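Local coordinates for pesticidal crystal protein Cry4Aa (Bacillus thuringiensis, PDB 2C9K) that kills mosquito larvae by binding midgut epithelial cells and promoting their colloid-osmotic lysis, seen here as the toxin fragment of a longer delta-endotoxin, at residues A[150-155]-A[244-249]; A[253-258]-A[469-474]; A[296-301]-A[343-348]; A[314-319]-A[435-440]. All coordinates share one frame; numbering follows the deposited sequence.

Contact 1: residues A[150-155]-A[244-249]; sequences HLTVLN and PNYDVG
Y246 lays one face of its ring against helix 140-164 at L151. The two side chains cross at about a right angle. L151 CB sits 4.2 Å from the ring centroid, 27° off the normal, which makes a CH-pi contact. N155 is one helical turn further on. Its CB meets Y246 CD1 at 3.7 Å, approaching obliquely, and its CG lies at the ring edge in the ring plane. CG of N155 is anti to its backbone N (chi1 172°), and this carries the amide out to the tyrosine backbone. There N155 ND2 gives a hydrogen bond of 2.6 Å to Y246 O. The acceptor lies in the plane of the asparagine amide, but ND2 stands above the carbonyl plane. V248 CG2 packs beside the same amide. At the far end of the ring, a water links T152 OG1 to Y246 OH. Both hydroxyls also bond to N148, OG1 to its O and OH to its ND2. L151 packs in turn on helix 183-208. F17 meets the Y246 ring edge-to-face. The contact fixes the segment that follows helix 222-240 onto the helical bundle of the N-terminal domain, the pore-forming domain of this toxin family.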
loop_
_atom_site.group_PDB
_atom_site.type_symbol
_atom_site.label_atom_id
_atom_site.label_comp_id
_atom_site.label_asym_id
_atom_site.label_seq_id
_atom_site.Cartn_x
_atom_site.Cartn_y
_atom_site.Cartn_z
ATOM N N HIS A 150 -19.303 -4.749 -2.042
ATOM C CA HIS A 150 -19.856 -6.088 -2.055
ATOM C C HIS A 150 -19.327 -6.885 -0.869
ATOM O O HIS A 150 -20.105 -7.423 -0.083
ATOM C CB HIS A 150 -19.498 -6.805 -3.357
ATOM C CG HIS A 150 -20.203 -8.114 -3.530
ATOM N ND1 HIS A 150 -21.234 -8.517 -2.708
ATOM C CD2 HIS A 150 -20.033 -9.108 -4.431
ATOM C CE1 HIS A 150 -21.665 -9.704 -3.089
ATOM N NE2 HIS A 150 -20.953 -10.084 -4.133
ATOM N N LEU A 151 -18.006 -6.953 -0.731
ATOM C CA LEU A 151 -17.402 -7.702 0.370
ATOM C C LEU A 151 -17.857 -7.211 1.747
ATOM O O LEU A 151 -17.951 -8.001 2.692
ATOM C CB LEU A 151 -15.870 -7.638 0.283
ATOM C CG LEU A 151 -15.201 -8.425 -0.850
ATOM C CD1 LEU A 151 -13.729 -8.067 -0.951
ATOM C CD2 LEU A 151 -15.376 -9.920 -0.601
ATOM N N THR A 152 -18.150 -5.914 1.858
ATOM C CA THR A 152 -18.566 -5.331 3.134
ATOM C C THR A 152 -19.943 -5.777 3.613
ATOM O O THR A 152 -20.141 -6.014 4.804
ATOM C CB THR A 152 -18.541 -3.794 3.085
ATOM O OG1 THR A 152 -17.271 -3.350 2.597
ATOM C CG2 THR A 152 -18.744 -3.228 4.468
ATOM N N VAL A 153 -20.900 -5.884 2.700
ATOM C CA VAL A 153 -22.231 -6.317 3.098
ATOM C C VAL A 153 -22.208 -7.800 3.436
ATOM O O VAL A 153 -22.899 -8.238 4.347
ATOM C CB VAL A 153 -23.279 -6.054 2.001
ATOM C CG1 VAL A 153 -24.595 -6.711 2.377
ATOM C CG2 VAL A 153 -23.486 -4.553 1.837
ATOM N N LEU A 154 -21.417 -8.577 2.710
ATOM C CA LEU A 154 -21.326 -10.000 2.996
ATOM C C LEU A 154 -20.665 -10.212 4.364
ATOM O O LEU A 154 -21.138 -11.008 5.174
ATOM C CB LEU A 154 -20.529 -10.706 1.904
ATOM C CG LEU A 154 -21.257 -10.780 0.565
ATOM C CD1 LEU A 154 -20.325 -11.308 -0.518
ATOM C CD2 LEU A 154 -22.471 -11.683 0.716
ATOM N N ASN A 155 -19.577 -9.494 4.619
ATOM C CA ASN A 155 -18.876 -9.604 5.895
ATOM C C ASN A 155 -19.866 -9.235 6.979
ATOM O O ASN A 155 -19.891 -9.843 8.046
ATOM C CB ASN A 155 -17.664 -8.649 5.932
ATOM C CG ASN A 155 -17.012 -8.566 7.313
ATOM O OD1 ASN A 155 -17.436 -7.793 8.170
ATOM N ND2 ASN A 155 -15.981 -9.371 7.531
ATOM N N PRO A 244 -8.666 -9.666 3.004
ATOM C CA PRO A 244 -8.611 -10.840 3.877
ATOM C C PRO A 244 -9.172 -10.564 5.253
ATOM O O PRO A 244 -9.544 -11.481 5.966
ATOM C CB PRO A 244 -7.123 -11.169 3.915
ATOM C CG PRO A 244 -6.640 -10.691 2.581
ATOM C CD PRO A 244 -7.330 -9.355 2.472
ATOM N N ASN A 245 -9.221 -9.297 5.631
ATOM C CA ASN A 245 -9.747 -8.926 6.939
ATOM C C ASN A 245 -11.254 -9.148 6.965
ATOM O O ASN A 245 -11.853 -9.263 8.033
ATOM C CB ASN A 245 -9.440 -7.457 7.239
ATOM C CG ASN A 245 -7.948 -7.157 7.260
ATOM O OD1 ASN A 245 -7.543 -6.009 7.455
ATOM N ND2 ASN A 245 -7.123 -8.185 7.061
ATOM N N TYR A 246 -11.867 -9.205 5.785
ATOM C CA TYR A 246 -13.302 -9.419 5.700
ATOM C C TYR A 246 -13.656 -10.867 6.013
ATOM O O TYR A 246 -14.833 -11.193 6.154
ATOM C CB TYR A 246 -13.829 -9.059 4.308
ATOM C CG TYR A 246 -13.902 -7.568 4.020
ATOM C CD1 TYR A 246 -14.663 -6.713 4.824
ATOM C CD2 TYR A 246 -13.217 -7.010 2.942
ATOM C CE1 TYR A 246 -14.735 -5.338 4.562
ATOM C CE2 TYR A 246 -13.286 -5.640 2.675
ATOM C CZ TYR A 246 -14.043 -4.812 3.489
ATOM O OH TYR A 246 -14.077 -3.457 3.243
ATOM N N ASP A 247 -12.648 -11.733 6.119
ATOM C CA ASP A 247 -12.882 -13.148 6.415
ATOM C C ASP A 247 -13.237 -13.318 7.879
ATOM O O ASP A 247 -12.376 -13.588 8.715
ATOM C CB ASP A 247 -11.641 -13.985 6.079
ATOM C CG ASP A 247 -11.849 -15.488 6.322
ATOM O OD1 ASP A 247 -11.240 -16.300 5.590
ATOM O OD2 ASP A 247 -12.601 -15.865 7.246
ATOM N N VAL A 248 -14.517 -13.154 8.182
ATOM C CA VAL A 248 -15.017 -13.281 9.537
ATOM C C VAL A 248 -14.502 -14.535 10.227
ATOM O O VAL A 248 -14.410 -14.593 11.451
ATOM C CB VAL A 248 -16.542 -13.310 9.540
ATOM C CG1 VAL A 248 -17.051 -13.557 10.946
ATOM C CG2 VAL A 248 -17.072 -12.011 8.973
ATOM N N GLY A 249 -14.179 -15.554 9.445
ATOM C CA GLY A 249 -13.672 -16.774 10.039
ATOM C C GLY A 249 -12.308 -16.528 10.645
ATOM O O GLY A 249 -12.095 -16.797 11.824
HETATM O O HOH W 1 -15.707 -1.762 3.746
#

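Contact 2: residues A[253-258]-A[469-474]; sequences IGVQSE and HLTTQI
The flat groups joining G254-Q256 to T471-Q473 are mainly backbone peptides. T471 N bonds to G254 O at 3.1 Å. Q256 N bonds to T471 O at 3.0 Å, and Q473 N to Q256 O at 3.0 Å. The one aromatic ring, that of H469, has L470 CD2 over one face, set off toward the rim; this packing is local to residues 469-470. V255 CA also points its hydrogen at T471 O. These contacts pair V255 with T471 and Q256 with T472 as parallel bridges. On one face of the sheet, V255 and T471 lie side by side and point the same way. V255 CG1 is 3.9 Å from T471 CG2. L470 CD1 packs on the backbone of V255. I253 CD1 rests against L470 CA at 3.8 Å. Three waters work around the pairing. One joins I253 N, G254 O and T471 OG1. Another bridges Q256 O and Q473 O. The third takes the N-H of E258; its link to Q473 OE1 is doubtful, because that oxygen is modelled too close to S257 CB. Q473 NE2 bonds to E606 on strand 600-609. E258 forms a salt bridge with K478. The pairing joins the start of the middle domain to strand 471-475 of the mixed sheet of the C-terminal domain. This link between domains thus rests on main-chain bonds with water at the margins, and its side chains add a modest apolar patch and polar ties to neighbouring parts.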
loop_
_atom_site.group_PDB
_atom_site.type_symbol
_atom_site.label_atom_id
_atom_site.label_comp_id
_atom_site.label_asym_id
_atom_site.label_seq_id
_atom_site.Cartn_x
_atom_site.Cartn_y
_atom_site.Cartn_z
ATOM N N ILE A 253 -12.793 -10.974 15.917
ATOM C CA ILE A 253 -12.937 -9.774 16.728
ATOM C C ILE A 253 -12.334 -8.457 16.227
ATOM O O ILE A 253 -12.269 -7.492 16.987
ATOM C CB ILE A 253 -12.381 -10.051 18.135
ATOM C CG1 ILE A 253 -10.856 -10.193 18.071
ATOM C CG2 ILE A 253 -12.975 -11.350 18.671
ATOM C CD1 ILE A 253 -10.201 -10.446 19.409
ATOM N N GLY A 254 -11.905 -8.388 14.973
ATOM C CA GLY A 254 -11.326 -7.141 14.499
ATOM C C GLY A 254 -9.844 -7.288 14.220
ATOM O O GLY A 254 -9.210 -8.221 14.713
ATOM N N VAL A 255 -9.280 -6.371 13.440
ATOM C CA VAL A 255 -7.868 -6.459 13.088
ATOM C C VAL A 255 -7.229 -5.127 12.810
ATOM O O VAL A 255 -7.824 -4.275 12.158
ATOM C CB VAL A 255 -7.640 -7.242 11.782
ATOM C CG1 VAL A 255 -6.339 -8.026 11.873
ATOM C CG2 VAL A 255 -8.835 -8.113 11.460
ATOM N N GLN A 256 -5.994 -4.965 13.264
ATOM C CA GLN A 256 -5.253 -3.745 12.993
ATOM C C GLN A 256 -4.165 -4.155 12.002
ATOM O O GLN A 256 -3.272 -4.928 12.338
ATOM C CB GLN A 256 -4.633 -3.184 14.274
ATOM C CG GLN A 256 -3.942 -1.842 14.093
ATOM C CD GLN A 256 -4.849 -0.807 13.445
ATOM O OE1 GLN A 256 -5.169 -0.894 12.255
ATOM N NE2 GLN A 256 -5.270 0.179 14.230
ATOM N N SER A 257 -4.249 -3.659 10.775
ATOM C CA SER A 257 -3.262 -4.009 9.768
ATOM C C SER A 257 -2.626 -2.762 9.178
ATOM O O SER A 257 -3.090 -1.655 9.431
ATOM C CB SER A 257 -3.926 -4.816 8.655
ATOM O OG SER A 257 -4.852 -4.015 7.957
ATOM N N GLU A 258 -1.563 -2.946 8.397
ATOM C CA GLU A 258 -0.873 -1.825 7.771
ATOM C C GLU A 258 -0.384 -2.167 6.365
ATOM O O GLU A 258 -0.314 -3.331 5.984
ATOM C CB GLU A 258 0.293 -1.367 8.656
ATOM C CG GLU A 258 1.382 -2.411 8.917
ATOM C CD GLU A 258 2.336 -2.000 10.053
ATOM O OE1 GLU A 258 3.477 -2.508 10.099
ATOM O OE2 GLU A 258 1.943 -1.180 10.914
ATOM N N HIS A 469 -6.974 -5.832 22.492
ATOM C CA HIS A 469 -8.411 -5.923 22.250
ATOM C C HIS A 469 -8.801 -6.317 20.837
ATOM O O HIS A 469 -9.940 -6.091 20.420
ATOM C CB HIS A 469 -9.081 -4.592 22.592
ATOM C CG HIS A 469 -8.745 -3.486 21.640
ATOM N ND1 HIS A 469 -7.459 -3.036 21.443
ATOM C CD2 HIS A 469 -9.528 -2.758 20.810
ATOM C CE1 HIS A 469 -7.461 -2.081 20.531
ATOM N NE2 HIS A 469 -8.704 -1.894 20.130
ATOM N N LEU A 470 -7.864 -6.886 20.093
ATOM C CA LEU A 470 -8.145 -7.319 18.735
ATOM C C LEU A 470 -6.904 -7.973 18.131
ATOM O O LEU A 470 -5.828 -7.939 18.718
ATOM C CB LEU A 470 -8.604 -6.130 17.883
ATOM C CG LEU A 470 -7.567 -5.234 17.201
ATOM C CD1 LEU A 470 -8.291 -4.136 16.451
ATOM C CD2 LEU A 470 -6.608 -4.648 18.216
ATOM N N THR A 471 -7.056 -8.583 16.966
ATOM C CA THR A 471 -5.935 -9.242 16.319
ATOM C C THR A 471 -4.989 -8.224 15.722
ATOM O O THR A 471 -5.401 -7.342 14.965
ATOM C CB THR A 471 -6.411 -10.192 15.206
ATOM O OG1 THR A 471 -7.115 -11.294 15.793
ATOM C CG2 THR A 471 -5.228 -10.717 14.402
ATOM N N THR A 472 -3.717 -8.343 16.075
ATOM C CA THR A 472 -2.703 -7.445 15.558
ATOM C C THR A 472 -1.998 -8.153 14.422
ATOM O O THR A 472 -1.574 -9.300 14.553
ATOM C CB THR A 472 -1.685 -7.073 16.636
ATOM O OG1 THR A 472 -2.359 -6.412 17.708
ATOM C CG2 THR A 472 -0.627 -6.139 16.074
ATOM N N GLN A 473 -1.886 -7.459 13.302
ATOM C CA GLN A 473 -1.248 -7.998 12.114
ATOM C C GLN A 473 0.066 -7.253 11.916
ATOM O O GLN A 473 0.058 -6.054 11.650
ATOM C CB GLN A 473 -2.175 -7.770 10.918
ATOM C CG GLN A 473 -1.964 -8.683 9.729
ATOM C CD GLN A 473 -3.098 -8.569 8.726
ATOM O OE1 GLN A 473 -3.281 -7.532 8.091
ATOM N NE2 GLN A 473 -3.879 -9.636 8.595
ATOM N N ILE A 474 1.190 -7.952 12.071
ATOM C CA ILE A 474 2.505 -7.340 11.891
ATOM C C ILE A 474 3.253 -7.959 10.718
ATOM O O ILE A 474 3.766 -9.083 10.819
ATOM C CB ILE A 474 3.401 -7.499 13.139
ATOM C CG1 ILE A 474 2.778 -6.782 14.342
ATOM C CG2 ILE A 474 4.778 -6.906 12.856
ATOM C CD1 ILE A 474 3.638 -6.820 15.590
HETATM O O HOH W 2 -10.195 -10.919 14.970
HETATM O O HOH W 3 -0.791 -4.059 13.460
HETATM O O HOH W 4 -0.914 -5.732 8.464
#

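Contact 3: residues A[296-301]-A[343-348]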
loop_
_atom_site.group_PDB
_atom_site.type_symbol
_atom_site.label_atom_id
_atom_site.label_comp_id
_atom_site.label_asym_id
_atom_site.label_seq_id
_atom_site.Cartn_x
_atom_site.Cartn_y
_atom_site.Cartn_z
ATOM N N LEU A 296 12.926 7.019 7.507
ATOM C CA LEU A 296 13.869 8.050 7.104
ATOM C C LEU A 296 14.393 8.891 8.252
ATOM O O LEU A 296 13.663 9.722 8.782
ATOM C CB LEU A 296 13.199 8.967 6.080
ATOM C CG LEU A 296 14.083 10.011 5.404
ATOM C CD1 LEU A 296 15.224 9.301 4.653
ATOM C CD2 LEU A 296 13.236 10.853 4.453
ATOM N N ASP A 297 15.656 8.696 8.626
ATOM C CA ASP A 297 16.264 9.483 9.709
ATOM C C ASP A 297 16.570 10.918 9.281
ATOM O O ASP A 297 16.212 11.872 9.979
ATOM C CB ASP A 297 17.565 8.843 10.198
ATOM C CG ASP A 297 17.323 7.677 11.108
ATOM O OD1 ASP A 297 16.324 7.733 11.848
ATOM O OD2 ASP A 297 18.123 6.718 11.101
ATOM N N SER A 298 17.238 11.068 8.138
ATOM C CA SER A 298 17.580 12.398 7.641
ATOM C C SER A 298 17.911 12.445 6.151
ATOM O O SER A 298 18.267 11.435 5.545
ATOM C CB SER A 298 18.767 12.957 8.433
ATOM O OG SER A 298 19.912 12.128 8.298
ATOM N N LEU A 299 17.781 13.639 5.576
ATOM C CA LEU A 299 18.087 13.898 4.172
ATOM C C LEU A 299 19.364 14.745 4.146
ATOM O O LEU A 299 19.450 15.776 4.801
ATOM C CB LEU A 299 16.926 14.646 3.522
ATOM C CG LEU A 299 15.985 13.830 2.635
ATOM C CD1 LEU A 299 15.923 12.394 3.106
ATOM C CD2 LEU A 299 14.606 14.476 2.639
ATOM N N ASN A 300 20.357 14.307 3.389
ATOM C CA ASN A 300 21.630 15.014 3.339
ATOM C C ASN A 300 22.018 15.439 1.927
ATOM O O ASN A 300 22.461 14.618 1.129
ATOM C CB ASN A 300 22.706 14.109 3.933
ATOM C CG ASN A 300 22.296 13.533 5.278
ATOM O OD1 ASN A 300 22.470 14.167 6.319
ATOM N ND2 ASN A 300 21.725 12.334 5.260
ATOM N N PHE A 301 21.850 16.726 1.631
ATOM C CA PHE A 301 22.174 17.282 0.318
ATOM C C PHE A 301 23.410 18.177 0.348
ATOM O O PHE A 301 23.475 19.127 1.126
ATOM C CB PHE A 301 20.999 18.103 -0.221
ATOM C CG PHE A 301 19.842 17.278 -0.688
ATOM C CD1 PHE A 301 19.058 16.576 0.220
ATOM C CD2 PHE A 301 19.538 17.197 -2.042
ATOM C CE1 PHE A 301 17.980 15.800 -0.216
ATOM C CE2 PHE A 301 18.463 16.424 -2.490
ATOM C CZ PHE A 301 17.684 15.725 -1.578
ATOM N N LEU A 343 27.657 20.220 3.334
ATOM C CA LEU A 343 26.552 19.354 3.687
ATOM C C LEU A 343 25.432 20.142 4.373
ATOM O O LEU A 343 25.648 20.799 5.388
ATOM C CB LEU A 343 27.054 18.227 4.602
ATOM C CG LEU A 343 26.140 17.007 4.797
ATOM C CD1 LEU A 343 25.753 16.453 3.437
ATOM C CD2 LEU A 343 26.838 15.935 5.615
ATOM N N LYS A 344 24.242 20.096 3.782
ATOM C CA LYS A 344 23.059 20.760 4.333
ATOM C C LYS A 344 22.128 19.614 4.693
ATOM O O LYS A 344 21.456 19.057 3.828
ATOM C CB LYS A 344 22.376 21.650 3.288
ATOM C CG LYS A 344 23.061 22.974 3.003
ATOM C CD LYS A 344 23.015 23.890 4.206
ATOM C CE LYS A 344 23.296 25.329 3.818
ATOM N NZ LYS A 344 22.175 25.948 3.051
ATOM N N SER A 345 22.091 19.270 5.973
ATOM C CA SER A 345 21.274 18.159 6.438
ATOM C C SER A 345 19.968 18.537 7.150
ATOM O O SER A 345 19.867 19.595 7.761
ATOM C CB SER A 345 22.137 17.279 7.348
ATOM O OG SER A 345 21.408 16.177 7.845
ATOM N N LEU A 346 18.966 17.666 7.039
ATOM C CA LEU A 346 17.662 17.839 7.691
ATOM C C LEU A 346 17.347 16.540 8.437
ATOM O O LEU A 346 17.054 15.516 7.816
ATOM C CB LEU A 346 16.552 18.103 6.671
ATOM C CG LEU A 346 15.134 17.910 7.237
ATOM C CD1 LEU A 346 14.872 18.935 8.322
ATOM C CD2 LEU A 346 14.099 18.049 6.134
ATOM N N GLY A 347 17.420 16.584 9.763
ATOM C CA GLY A 347 17.159 15.401 10.563
ATOM C C GLY A 347 15.696 15.219 10.905
ATOM O O GLY A 347 14.880 16.107 10.666
ATOM N N LEU A 348 15.367 14.062 11.471
ATOM C CA LEU A 348 13.996 13.737 11.848
ATOM C C LEU A 348 13.981 12.755 13.015
ATOM O O LEU A 348 14.603 11.702 12.952
ATOM C CB LEU A 348 13.258 13.121 10.656
ATOM C CG LEU A 348 13.025 14.006 9.424
ATOM C CD1 LEU A 348 12.513 13.161 8.268
ATOM C CD2 LEU A 348 12.033 15.111 9.760
#
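Backbone hydrogen bonds carry most of the pairing of L299 and F301 with L346 and K344. L299 and L346 exchange two bonds, each 3.0 Å: L299 N to L346 O and L346 N to L299 O. F301 and K344 exchange two more, with K344 N to F301 O at 2.9 Å and F301 N to K344 O at 3.2 Å. The strands run antiparallel at 165°. S298-G347 and N300-S345 are the non-hydrogen-bonded pairs between them. Strand 342-347 is an outer strand of a four-stranded antiparallel sheet of the middle domain, with 294-303 next to it. D297 and S298 form a classic beta bulge opposite M319. One polar side-chain bond crosses: S345 OG donates to N300 OD1 at 2.7 Å, from above the amide carbonyl plane. With chi1 at 180°, S345 OG swings away from its own N toward N300. N300 ND2 bonds to Y317 O on the next strand, so one amide links three strands. Among apolar contacts, L343 CD1 touches N300 CB at 3.9 Å. L348 packs instead on a backbone carbonyl, its CD1 3.7 Å from L296 O. The chemistry is thus two-faced. S298, N300 and S345 make a polar, more exposed face. L299, F301, K344 and L346 make the other, mainly apolar and packed on F378 and M376, with K344 at its margin paired to E303 and T392.

Contact 4: residues A[314-319]-A[435-440]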
loop_
_atom_site.group_PDB
_atom_site.type_symbol
_atom_site.label_atom_id
_atom_site.label_comp_id
_atom_site.label_asym_id
_atom_site.label_seq_id
_atom_site.Cartn_x
_atom_site.Cartn_y
_atom_site.Cartn_z
ATOM N N THR A 314 24.530 19.409 -5.378
ATOM C CA THR A 314 25.382 18.580 -6.190
ATOM C C THR A 314 25.036 17.107 -6.112
ATOM O O THR A 314 24.920 16.436 -7.137
ATOM C CB THR A 314 26.830 18.796 -5.759
ATOM O OG1 THR A 314 27.412 19.800 -6.597
ATOM C CG2 THR A 314 27.632 17.515 -5.828
ATOM N N SER A 315 24.871 16.615 -4.889
ATOM C CA SER A 315 24.576 15.204 -4.651
ATOM C C SER A 315 23.826 15.037 -3.330
ATOM O O SER A 315 23.528 16.027 -2.662
ATOM C CB SER A 315 25.895 14.434 -4.591
ATOM O OG SER A 315 26.785 15.076 -3.691
ATOM N N HIS A 316 23.521 13.798 -2.950
ATOM C CA HIS A 316 22.827 13.570 -1.689
ATOM C C HIS A 316 22.855 12.122 -1.244
ATOM O O HIS A 316 23.271 11.248 -1.990
ATOM C CB HIS A 316 21.367 14.031 -1.780
ATOM C CG HIS A 316 20.477 13.084 -2.520
ATOM N ND1 HIS A 316 20.551 12.899 -3.883
ATOM C CD2 HIS A 316 19.484 12.273 -2.085
ATOM C CE1 HIS A 316 19.638 12.020 -4.257
ATOM N NE2 HIS A 316 18.978 11.625 -3.185
ATOM N N TYR A 317 22.435 11.884 -0.007
ATOM C CA TYR A 317 22.356 10.533 0.533
ATOM C C TYR A 317 21.314 10.508 1.650
ATOM O O TYR A 317 20.997 11.544 2.232
ATOM C CB TYR A 317 23.738 10.041 1.016
ATOM C CG TYR A 317 24.328 10.756 2.212
ATOM C CD1 TYR A 317 23.851 10.518 3.502
ATOM C CD2 TYR A 317 25.360 11.680 2.052
ATOM C CE1 TYR A 317 24.383 11.184 4.599
ATOM C CE2 TYR A 317 25.901 12.354 3.143
ATOM C CZ TYR A 317 25.407 12.105 4.417
ATOM O OH TYR A 317 25.916 12.794 5.498
ATOM N N ASN A 318 20.762 9.332 1.921
ATOM C CA ASN A 318 19.734 9.166 2.950
ATOM C C ASN A 318 20.285 8.433 4.166
ATOM O O ASN A 318 21.169 7.580 4.034
ATOM C CB ASN A 318 18.564 8.326 2.415
ATOM C CG ASN A 318 17.962 8.883 1.145
ATOM O OD1 ASN A 318 17.081 9.739 1.189
ATOM N ND2 ASN A 318 18.432 8.396 0.001
ATOM N N MET A 319 19.754 8.772 5.340
ATOM C CA MET A 319 20.115 8.113 6.600
ATOM C C MET A 319 18.797 7.497 7.078
ATOM O O MET A 319 17.776 8.186 7.174
ATOM C CB MET A 319 20.647 9.120 7.627
ATOM C CG MET A 319 22.098 9.576 7.394
ATOM S SD MET A 319 23.322 8.220 7.374
ATOM C CE MET A 319 23.390 7.764 9.102
ATOM N N SER A 435 9.930 8.417 2.459
ATOM C CA SER A 435 10.719 7.323 2.996
ATOM C C SER A 435 12.112 7.212 2.408
ATOM O O SER A 435 12.977 6.568 2.988
ATOM C CB SER A 435 9.980 5.999 2.794
ATOM O OG SER A 435 9.873 5.680 1.422
ATOM N N PHE A 436 12.333 7.862 1.271
ATOM C CA PHE A 436 13.623 7.779 0.586
ATOM C C PHE A 436 13.652 8.671 -0.664
ATOM O O PHE A 436 12.604 8.999 -1.229
ATOM C CB PHE A 436 13.838 6.330 0.143
ATOM C CG PHE A 436 15.273 5.912 0.058
ATOM C CD1 PHE A 436 15.991 5.611 1.216
ATOM C CD2 PHE A 436 15.889 5.750 -1.180
ATOM C CE1 PHE A 436 17.297 5.148 1.142
ATOM C CE2 PHE A 436 17.202 5.286 -1.264
ATOM C CZ PHE A 436 17.906 4.982 -0.099
ATOM N N ILE A 437 14.853 9.053 -1.094
ATOM C CA ILE A 437 15.019 9.855 -2.308
ATOM C C ILE A 437 16.195 9.315 -3.120
ATOM O O ILE A 437 17.338 9.503 -2.726
ATOM C CB ILE A 437 15.298 11.331 -2.007
ATOM C CG1 ILE A 437 14.073 11.986 -1.369
ATOM C CG2 ILE A 437 15.640 12.054 -3.293
ATOM C CD1 ILE A 437 14.252 13.473 -1.089
ATOM N N LYS A 438 15.914 8.636 -4.233
ATOM C CA LYS A 438 16.963 8.088 -5.093
ATOM C C LYS A 438 17.196 9.037 -6.247
ATOM O O LYS A 438 16.409 9.952 -6.472
ATOM C CB LYS A 438 16.572 6.709 -5.648
ATOM C CG LYS A 438 16.989 5.549 -4.770
ATOM C CD LYS A 438 16.438 4.227 -5.258
ATOM C CE LYS A 438 17.093 3.771 -6.554
ATOM N NZ LYS A 438 18.470 3.243 -6.385
ATOM N N SER A 439 18.265 8.808 -6.997
ATOM C CA SER A 439 18.577 9.674 -8.118
ATOM C C SER A 439 19.358 8.933 -9.203
ATOM O O SER A 439 20.229 8.116 -8.897
ATOM C CB SER A 439 19.394 10.858 -7.609
ATOM O OG SER A 439 19.216 12.000 -8.420
ATOM N N LEU A 440 19.022 9.201 -10.465
ATOM C CA LEU A 440 19.717 8.601 -11.602
ATOM C C LEU A 440 20.485 9.722 -12.287
ATOM O O LEU A 440 19.904 10.723 -12.699
ATOM C CB LEU A 440 18.728 7.970 -12.591
ATOM C CG LEU A 440 19.201 7.628 -14.022
ATOM C CD1 LEU A 440 20.508 6.858 -13.995
ATOM C CD2 LEU A 440 18.129 6.806 -14.732
#
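I437 O is gripped by two side chains of strand 313-322. H316 NE2 bonds to I437 O at 2.7 Å, and N318 ND2 bonds to I437 O at 3.1 Å. The donors reach it from opposite faces of the carbonyl plane, and neither lies on a lone pair. The N318 bond is almost straight, with an N-H...O angle of 178°, and the oxygen lies in the amide plane. The same amide also accepts at N318 OD1 from I437 N, at 3.3 Å and less straight. N318 therefore holds both polar backbone atoms of I437. Its amide lies over one face of the F436 ring, the planes 25° apart. N318 ND2 stands above the ring centre and is 3.5 Å from F436 CZ. R288 makes a cation-pi contact with the same ring. A bound methylpentanediol, probably from the crystallisation liquor, lies about 4 Å from the F436 side chain. H316 places its ring through a chi1 of 77°, with CG between the backbone N and the carbonyl carbon. I437 O and S439 CB meet this ring at its edge, with S439 CB 3.6 Å from H316 CE1. I437 CG2 packs near NE2, its side chain crossing the imidazole at about a right angle. F301 stacks on the H316 ring. S439 OG turns to Q449. The two strands belong to different antiparallel sheets, and no backbone pair joins them. This is sheet-to-sheet packing in the middle domain, the beta-prism of three antiparallel sheets found in this toxin family.

Contacts 1, 2 and 4 are largely buried, while contact 3 is only partly so. Contacts 3 and 4 belong to the middle domain. They meet where strands 294-303 and 313-322 pair, through N300 O with Y317 N and S298 O with M319 N. Contacts 1 and 2 touch at N245 and S257, with centres about 15 Å apart. Contact 2 joins the middle and C-terminal domains, whereas contact 1 lies in the helical N-terminal domain. Their chemistry differs accordingly. Contacts 2 and 3 pair strands with main-chain bonds, parallel in one and antiparallel in the other. Contact 1 packs an aromatic ring on a helix, and contact 4 joins two sheets through side chains.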